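Hypothetical protein GrpB (Enterococcus faecalis, PDB 2NRK) is of unknown function but belongs to the GrpB family, whose relatedness to nucleotidyltransferases hints at a possible nucleotide-linked role. Local coordinates at residues W71-R75 against I76-Y80; E20-A23 against Q24-K27; Q12-W15 against V16-F19. All coordinates share one frame; numbering follows the deposited sequence.

Contact 1: W71-R75 against I76-Y80; sequences WEFER and IGYEY
Phe73 and Ile76 meet at the carbonyl of Phe73, where the helix runs out. The Ile76 amide reaches back only weakly, sharing its hydrogen between Glu72 O and Phe73 O. Its CG1, held between the backbone N and the carbonyl carbon (chi1 65°), lies 3.4 Å from Phe73 O. From there the apolar chain joins Phe73 in packing on Ile29 of helix 14-30, which suits a branched apolar residue where one helix ends against another. The other branch, CG2, sits over one face of the Arg75 guanidinium, 3.5 Å from NH1; Arg75 also makes a long salt bridge with Glu72.

Beyond Ile76 the backbone closes a Schellman motif. Tyr78 N gives a hydrogen bond of 3.0 Å to Phe73 O, the six-to-one bond of the motif, and Gly77 N gives one of 2.9 Å to Glu74 O, entering from above the carbonyl plane rather than on a lone pair. Gly77 is the C-prime residue, with a positive phi of 105° that a side chain would strain. Farther along, Glu74 CA points its hydrogen at Tyr78 O, 3.3 Å away.

The chain then turns into strand 79-80, bringing Tyr80 back to the helix. Its CG stands opposite the backbone N (chi1 -169°), and the ring presents its edge to Phe73, with CE1 3.9 Å from Phe73 CD2; the two planes run nearly parallel but displaced, so the rings do not lie over each other. Both rings also touch Val66 and Leu92, while the Tyr80 hydroxyl bonds to Asp67. Tyr78 lays its ring edge, in plane, against Phe73 O, and its hydroxyl reaches Glu22. A water bridges Glu74 OE2, which also binds Gln70, to Tyr80 N, 2.9 Å from the water oxygen.

Contact 2: E20-A23 against Q24-K27; sequences EEEA and QALK
Leu26 N donates to Glu22 O over 2.9 Å, with the nitrogen nearly on the line of the C=O bond and an N-H...O angle of 166°. Lys27 N also donates to Ala23 O at 3.0 Å, from a little off the carbonyl plane. The two bonds just before these, Gln24 N to Glu20 O and Ala25 N to Glu21 O, are longer, at 3.2 and 3.3 Å, yet they keep the same i to i+4 pattern of an unbroken alpha-helix, here the middle of helix 14-30. Glu21 O has a second partner as well, a water that donates to it from 2.7 Å.

Around this backbone core the side chains lean on the carbonyls of the preceding turn. Leu26 sets its CG 3.3 Å from Glu22 O, and its branched end goes on to Phe56 and Val103 of the sheet beneath. Lys27, with CG opposite its own carbonyl carbon (chi1 -72°) and the rest of the chain extended, lays its methylenes past Ala23 O, CG lying 3.3 Å away, before the ammonium carries on to the surface. The small methyl of Ala23 suits a buried position where the helix lies close to Val37 of strand 34-40.

Glu22 carries its carboxylate down the inner side of the helix. A bend at chi2 (71°) folds the chain so that OE1 comes within 3.8 Å of the Ala25 methyl. OE2 turns to Tyr78 and forms a salt bridge with Lys94. This part of the helix is amphipathic: Ala23 and Leu26 are buried, Glu20, Glu21 and Gln24 lie outward, and Lys27 straddles the border, its chain also touching Val37. Glu22, at the inner border, is probably ionised, given the ammonium group beside it.

Contact 3: Q12-W15 against V16-F19; sequences QPAW and VEQF
Gln18 reaches back one turn to bring its amide against the rim of the Trp15 indole, NE2 lying 3.6 Å from CD1. That nitrogen is near the indole plane and so meets its edge; the amide is turned 80° to the ring, and no stack forms. Gln18 gets there because CG lies opposite its own carbonyl carbon (chi1 -68°) and the chain is extended beyond. On the way its CG passes 3.4 Å from Ala14 O, and OE1 comes to the Ala14 methyl, whose small size lets the amide lie close to the helix surface.

Trp15 is held from several sides. Gln12 CB rests 3.5 Å above one face of the indole, offset toward the rim, while Tyr11 meets the ring almost at right angles, and Pro52 and Ile54 also touch it. A large flat apolar side chain suits this place, where the start of the helix lies against loops and strand 54-60.

Residues 12-19 form the entry into helix 14-30, with i to i+3 bonds giving way to the regular i to i+4 pattern. Trp15 N bonds to Gln12 O, and Val16 N to Pro13 O at 3.2 Å; the second donor sits above the carbonyl plane. The longer-range bonds then take over: Gln18 N to Ala14 O at 3.0 Å, nearly straight at 170°, and Phe19 N to Trp15 O at 2.9 Å. Proline, which has no N-H to give, is at home here, since the first amides of a helix have no acceptor one turn back.

Val16 sets CB 3.5 Å from Pro13 O and touches Tyr11. Of the Phe19 side chain, CB alone comes near Trp15 O; the ring swings inward to stack with His39 and to meet Phe56 and Ile54.

Contacts 2 and 3 adjoin along helix 14-30, with centres 12 Å apart: residues 12-19 lead into the helix and residues 20-27 carry it on across the sheet. Contact 1 comes later in the chain yet folds back onto contact 2, their centres 14 Å apart. The join is both polar and apolar: Tyr78 OH lies 2.6 Å from Glu22 OE2, probably a hydrogen bond, and Phe73 CE1 packs 3.9 Å from Leu26 CD2. Contact 3 stays apart from contact 1, with nearest atoms about 8 Å away. No ligand marks an active site here, so any link to catalysis remains open.

Contact 1: W71-R75 against I76-Y80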
loop_
_atom_site.group_PDB
_atom_site.type_symbol
_atom_site.label_atom_id
_atom_site.label_comp_id
_atom_site.label_asym_id
_atom_site.label_seq_id
_atom_site.Cartn_x
_atom_site.Cartn_y
_atom_site.Cartn_z
ATOM N N TRP A 71 -8.981 26.592 9.746
ATOM C CA TRP A 71 -8.997 28.044 9.472
ATOM C C TRP A 71 -7.670 28.543 8.868
ATOM O O TRP A 71 -7.646 29.563 8.166
ATOM C CB TRP A 71 -9.450 28.814 10.730
ATOM C CG TRP A 71 -10.777 28.251 11.108
ATOM C CD1 TRP A 71 -11.988 28.568 10.562
ATOM C CD2 TRP A 71 -11.008 27.136 11.984
ATOM N NE1 TRP A 71 -12.969 27.731 11.071
ATOM C CE2 TRP A 71 -12.385 26.852 11.946
ATOM C CE3 TRP A 71 -10.177 26.364 12.809
ATOM C CZ2 TRP A 71 -12.962 25.838 12.723
ATOM C CZ3 TRP A 71 -10.755 25.329 13.571
ATOM C CH2 TRP A 71 -12.134 25.091 13.509
ATOM N N GLU A 72 -6.581 27.813 9.124
ATOM C CA GLU A 72 -5.319 28.088 8.439
ATOM C C GLU A 72 -5.474 27.770 6.948
ATOM O O GLU A 72 -5.004 28.510 6.086
ATOM C CB GLU A 72 -4.174 27.250 9.031
ATOM C CG GLU A 72 -3.752 27.646 10.416
ATOM C CD GLU A 72 -3.040 28.981 10.481
ATOM O OE1 GLU A 72 -2.716 29.589 9.417
ATOM O OE2 GLU A 72 -2.811 29.432 11.632
ATOM N N PHE A 73 -6.118 26.648 6.628
ATOM C CA PHE A 73 -6.353 26.341 5.228
ATOM C C PHE A 73 -7.291 27.348 4.564
ATOM O O PHE A 73 -7.068 27.748 3.418
ATOM C CB PHE A 73 -6.929 24.953 5.075
ATOM C CG PHE A 73 -5.963 23.861 5.414
ATOM C CD1 PHE A 73 -4.727 23.751 4.732
ATOM C CD2 PHE A 73 -6.297 22.916 6.378
ATOM C CE1 PHE A 73 -3.839 22.704 5.056
ATOM C CE2 PHE A 73 -5.407 21.859 6.702
ATOM C CZ PHE A 73 -4.186 21.770 6.037
ATOM N N GLU A 74 -8.332 27.770 5.285
ATOM C CA GLU A 74 -9.229 28.810 4.754
ATOM C C GLU A 74 -8.449 30.094 4.456
ATOM O O GLU A 74 -8.735 30.782 3.476
ATOM C CB GLU A 74 -10.392 29.083 5.716
ATOM C CG GLU A 74 -11.335 27.874 5.860
ATOM C CD GLU A 74 -12.568 28.178 6.712
ATOM O OE1 GLU A 74 -12.641 29.292 7.263
ATOM O OE2 GLU A 74 -13.448 27.292 6.798
ATOM N N ARG A 75 -7.487 30.413 5.319
ATOM C CA ARG A 75 -6.696 31.645 5.188
ATOM C C ARG A 75 -5.937 31.664 3.852
ATOM O O ARG A 75 -5.777 32.743 3.249
ATOM C CB ARG A 75 -5.711 31.786 6.352
ATOM C CG ARG A 75 -5.043 33.156 6.423
ATOM C CD ARG A 75 -3.909 33.156 7.443
ATOM N NE ARG A 75 -2.758 32.418 6.936
ATOM C CZ ARG A 75 -1.914 32.896 6.019
ATOM N NH1 ARG A 75 -0.901 32.159 5.612
ATOM N NH2 ARG A 75 -2.078 34.123 5.515
ATOM N N ILE A 76 -5.491 30.497 3.383
ATOM C CA ILE A 76 -4.818 30.421 2.074
ATOM C C ILE A 76 -5.767 30.029 0.923
ATOM O O ILE A 76 -5.337 29.583 -0.156
ATOM C CB ILE A 76 -3.509 29.582 2.121
ATOM C CG1 ILE A 76 -3.787 28.110 2.430
ATOM C CG2 ILE A 76 -2.542 30.191 3.160
ATOM C CD1 ILE A 76 -2.586 27.149 2.029
ATOM N N GLY A 77 -7.069 30.149 1.177
ATOM C CA GLY A 77 -8.044 30.101 0.098
ATOM C C GLY A 77 -8.867 28.844 -0.046
ATOM O O GLY A 77 -9.664 28.760 -0.962
ATOM N N TYR A 78 -8.636 27.858 0.809
ATOM C CA TYR A 78 -9.378 26.603 0.735
ATOM C C TYR A 78 -10.757 26.651 1.374
ATOM O O TYR A 78 -10.966 27.319 2.405
ATOM C CB TYR A 78 -8.575 25.460 1.379
ATOM C CG TYR A 78 -7.395 25.039 0.536
ATOM C CD1 TYR A 78 -7.586 24.247 -0.615
ATOM C CD2 TYR A 78 -6.107 25.468 0.857
ATOM C CE1 TYR A 78 -6.495 23.855 -1.407
ATOM C CE2 TYR A 78 -5.014 25.096 0.053
ATOM C CZ TYR A 78 -5.236 24.274 -1.057
ATOM O OH TYR A 78 -4.178 23.904 -1.891
ATOM N N GLU A 79 -11.697 25.944 0.744
ATOM C CA GLU A 79 -12.874 25.470 1.420
ATOM C C GLU A 79 -12.517 24.135 2.075
ATOM O O GLU A 79 -12.006 23.213 1.414
ATOM C CB GLU A 79 -14.009 25.197 0.419
ATOM C CG GLU A 79 -14.769 26.337 -0.117
ATOM C CD GLU A 79 -15.948 25.788 -0.950
ATOM O OE1 GLU A 79 -15.720 25.439 -2.128
ATOM O OE2 GLU A 79 -17.054 25.658 -0.400
ATOM N N TYR A 80 -12.780 24.052 3.369
ATOM C CA TYR A 80 -12.452 22.889 4.173
ATOM C C TYR A 80 -13.661 21.962 4.186
ATOM O O TYR A 80 -14.652 22.246 4.861
ATOM C CB TYR A 80 -12.098 23.334 5.589
ATOM C CG TYR A 80 -11.497 22.223 6.414
ATOM C CD1 TYR A 80 -10.122 21.963 6.357
ATOM C CD2 TYR A 80 -12.288 21.453 7.266
ATOM C CE1 TYR A 80 -9.551 20.962 7.105
ATOM C CE2 TYR A 80 -11.718 20.417 8.035
ATOM C CZ TYR A 80 -10.353 20.181 7.919
ATOM O OH TYR A 80 -9.794 19.175 8.662
HETATM O O HOH W 1 -14.315 26.165 4.596
#

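Contact 2: E20-A23 against Q24-K27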
loop_
_atom_site.group_PDB
_atom_site.type_symbol
_atom_site.label_atom_id
_atom_site.label_comp_id
_atom_site.label_asym_id
_atom_site.label_seq_id
_atom_site.Cartn_x
_atom_site.Cartn_y
_atom_site.Cartn_z
ATOM N N GLU A 20 4.482 21.819 -6.837
ATOM C CA GLU A 20 5.565 21.966 -5.868
ATOM C C GLU A 20 5.411 23.228 -4.996
ATOM O O GLU A 20 5.658 23.179 -3.797
ATOM C CB GLU A 20 6.896 21.857 -6.591
ATOM C CG GLU A 20 7.045 20.383 -7.017
ATOM C CD GLU A 20 8.414 20.042 -7.458
ATOM O OE1 GLU A 20 9.218 20.975 -7.583
ATOM O OE2 GLU A 20 8.676 18.857 -7.739
ATOM N N GLU A 21 4.934 24.313 -5.586
ATOM C CA GLU A 21 4.755 25.574 -4.870
ATOM C C GLU A 21 3.702 25.381 -3.766
ATOM O O GLU A 21 3.884 25.778 -2.602
ATOM C CB GLU A 21 4.250 26.610 -5.847
ATOM C CG GLU A 21 4.120 28.006 -5.298
ATOM C CD GLU A 21 4.201 29.062 -6.414
ATOM O OE1 GLU A 21 5.030 28.903 -7.358
ATOM O OE2 GLU A 21 3.442 30.053 -6.339
ATOM N N GLU A 22 2.568 24.811 -4.160
ATOM C CA GLU A 22 1.505 24.669 -3.186
ATOM C C GLU A 22 1.846 23.576 -2.178
ATOM O O GLU A 22 1.422 23.637 -1.015
ATOM C CB GLU A 22 0.158 24.405 -3.892
ATOM C CG GLU A 22 -1.063 24.381 -2.940
ATOM C CD GLU A 22 -1.434 25.777 -2.382
ATOM O OE1 GLU A 22 -0.681 26.770 -2.595
ATOM O OE2 GLU A 22 -2.508 25.881 -1.732
ATOM N N ALA A 23 2.574 22.545 -2.608
ATOM C CA ALA A 23 2.930 21.491 -1.661
ATOM C C ALA A 23 3.727 22.103 -0.480
ATOM O O ALA A 23 3.519 21.737 0.683
ATOM C CB ALA A 23 3.725 20.359 -2.333
ATOM N N GLN A 24 4.616 23.049 -0.771
ATOM C CA GLN A 24 5.410 23.708 0.268
ATOM C C GLN A 24 4.480 24.490 1.212
ATOM O O GLN A 24 4.631 24.451 2.441
ATOM C CB GLN A 24 6.429 24.651 -0.388
ATOM C CG GLN A 24 7.732 24.878 0.388
ATOM C CD GLN A 24 8.692 25.792 -0.363
ATOM O OE1 GLN A 24 8.288 26.829 -0.889
ATOM N NE2 GLN A 24 9.964 25.404 -0.427
ATOM N N ALA A 25 3.527 25.206 0.622
ATOM C CA ALA A 25 2.558 25.991 1.395
ATOM C C ALA A 25 1.788 25.073 2.345
ATOM O O ALA A 25 1.616 25.404 3.531
ATOM C CB ALA A 25 1.612 26.751 0.459
ATOM N N LEU A 26 1.329 23.921 1.837
ATOM C CA LEU A 26 0.616 22.937 2.654
ATOM C C LEU A 26 1.468 22.390 3.804
ATOM O O LEU A 26 1.003 22.303 4.950
ATOM C CB LEU A 26 0.085 21.779 1.790
ATOM C CG LEU A 26 -0.972 22.226 0.777
ATOM C CD1 LEU A 26 -1.255 21.048 -0.183
ATOM C CD2 LEU A 26 -2.239 22.652 1.498
ATOM N N LYS A 27 2.723 22.051 3.507
ATOM C CA LYS A 27 3.634 21.562 4.542
ATOM C C LYS A 27 3.874 22.589 5.642
ATOM O O LYS A 27 4.056 22.217 6.805
ATOM C CB LYS A 27 4.963 21.170 3.921
ATOM C CG LYS A 27 4.893 19.901 3.104
ATOM C CD LYS A 27 6.167 19.689 2.287
ATOM C CE LYS A 27 5.926 18.681 1.168
ATOM N NZ LYS A 27 7.211 18.363 0.451
HETATM O O HOH W 2 5.158 27.943 -1.687
#

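Contact 3: Q12-W15 against V16-F19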
loop_
_atom_site.group_PDB
_atom_site.type_symbol
_atom_site.label_atom_id
_atom_site.label_comp_id
_atom_site.label_asym_id
_atom_site.label_seq_id
_atom_site.Cartn_x
_atom_site.Cartn_y
_atom_site.Cartn_z
ATOM N N GLN A 12 0.144 20.472 -19.353
ATOM C CA GLN A 12 0.937 21.679 -19.098
ATOM C C GLN A 12 2.117 21.354 -18.165
ATOM O O GLN A 12 1.901 21.034 -16.999
ATOM C CB GLN A 12 0.063 22.772 -18.476
ATOM C CG GLN A 12 -1.126 23.200 -19.345
ATOM C CD GLN A 12 -2.026 24.214 -18.647
ATOM O OE1 GLN A 12 -1.539 25.155 -18.019
ATOM N NE2 GLN A 12 -3.351 24.039 -18.772
ATOM N N PRO A 13 3.371 21.430 -18.673
ATOM C CA PRO A 13 4.504 21.145 -17.786
ATOM C C PRO A 13 4.499 21.998 -16.532
ATOM O O PRO A 13 5.047 21.566 -15.508
ATOM C CB PRO A 13 5.744 21.499 -18.644
ATOM C CG PRO A 13 5.297 21.392 -20.044
ATOM C CD PRO A 13 3.807 21.727 -20.054
ATOM N N ALA A 14 3.875 23.180 -16.602
ATOM C CA ALA A 14 3.782 24.089 -15.470
ATOM C C ALA A 14 2.998 23.508 -14.296
ATOM O O ALA A 14 3.142 23.996 -13.165
ATOM C CB ALA A 14 3.151 25.412 -15.887
ATOM N N TRP A 15 2.164 22.493 -14.555
ATOM C CA TRP A 15 1.423 21.869 -13.465
ATOM C C TRP A 15 2.369 21.340 -12.381
ATOM O O TRP A 15 2.017 21.295 -11.198
ATOM C CB TRP A 15 0.568 20.721 -14.021
ATOM C CG TRP A 15 -0.601 21.225 -14.841
ATOM C CD1 TRP A 15 -1.208 22.447 -14.762
ATOM C CD2 TRP A 15 -1.324 20.472 -15.818
ATOM N NE1 TRP A 15 -2.261 22.515 -15.673
ATOM C CE2 TRP A 15 -2.368 21.303 -16.307
ATOM C CE3 TRP A 15 -1.213 19.160 -16.302
ATOM C CZ2 TRP A 15 -3.255 20.886 -17.320
ATOM C CZ3 TRP A 15 -2.113 18.731 -17.293
ATOM C CH2 TRP A 15 -3.118 19.598 -17.789
ATOM N N VAL A 16 3.560 20.916 -12.796
ATOM C CA VAL A 16 4.558 20.424 -11.835
ATOM C C VAL A 16 5.026 21.557 -10.896
ATOM O O VAL A 16 5.180 21.335 -9.691
ATOM C CB VAL A 16 5.747 19.748 -12.551
ATOM C CG1 VAL A 16 6.736 19.205 -11.514
ATOM C CG2 VAL A 16 5.209 18.573 -13.435
ATOM N N GLU A 17 5.251 22.741 -11.476
ATOM C CA GLU A 17 5.628 23.955 -10.727
ATOM C C GLU A 17 4.539 24.278 -9.721
ATOM O O GLU A 17 4.814 24.486 -8.537
ATOM C CB GLU A 17 5.787 25.171 -11.662
ATOM C CG GLU A 17 6.569 24.896 -12.926
ATOM C CD GLU A 17 6.699 26.089 -13.865
ATOM O OE1 GLU A 17 6.223 27.199 -13.532
ATOM O OE2 GLU A 17 7.289 25.894 -14.950
ATOM N N GLN A 18 3.303 24.312 -10.223
ATOM C CA GLN A 18 2.119 24.615 -9.426
ATOM C C GLN A 18 1.986 23.639 -8.270
ATOM O O GLN A 18 1.697 24.058 -7.144
ATOM C CB GLN A 18 0.863 24.588 -10.304
ATOM C CG GLN A 18 0.879 25.738 -11.305
ATOM C CD GLN A 18 -0.135 25.574 -12.425
ATOM O OE1 GLN A 18 0.102 26.031 -13.551
ATOM N NE2 GLN A 18 -1.252 24.932 -12.134
ATOM N N PHE A 19 2.200 22.350 -8.542
ATOM C CA PHE A 19 2.163 21.357 -7.500
ATOM C C PHE A 19 3.227 21.656 -6.422
ATOM O O PHE A 19 2.926 21.709 -5.252
ATOM C CB PHE A 19 2.373 19.936 -8.041
ATOM C CG PHE A 19 2.721 18.960 -6.943
ATOM C CD1 PHE A 19 1.736 18.489 -6.106
ATOM C CD2 PHE A 19 4.044 18.605 -6.682
ATOM C CE1 PHE A 19 2.034 17.641 -5.029
ATOM C CE2 PHE A 19 4.341 17.745 -5.583
ATOM C CZ PHE A 19 3.350 17.282 -4.774
#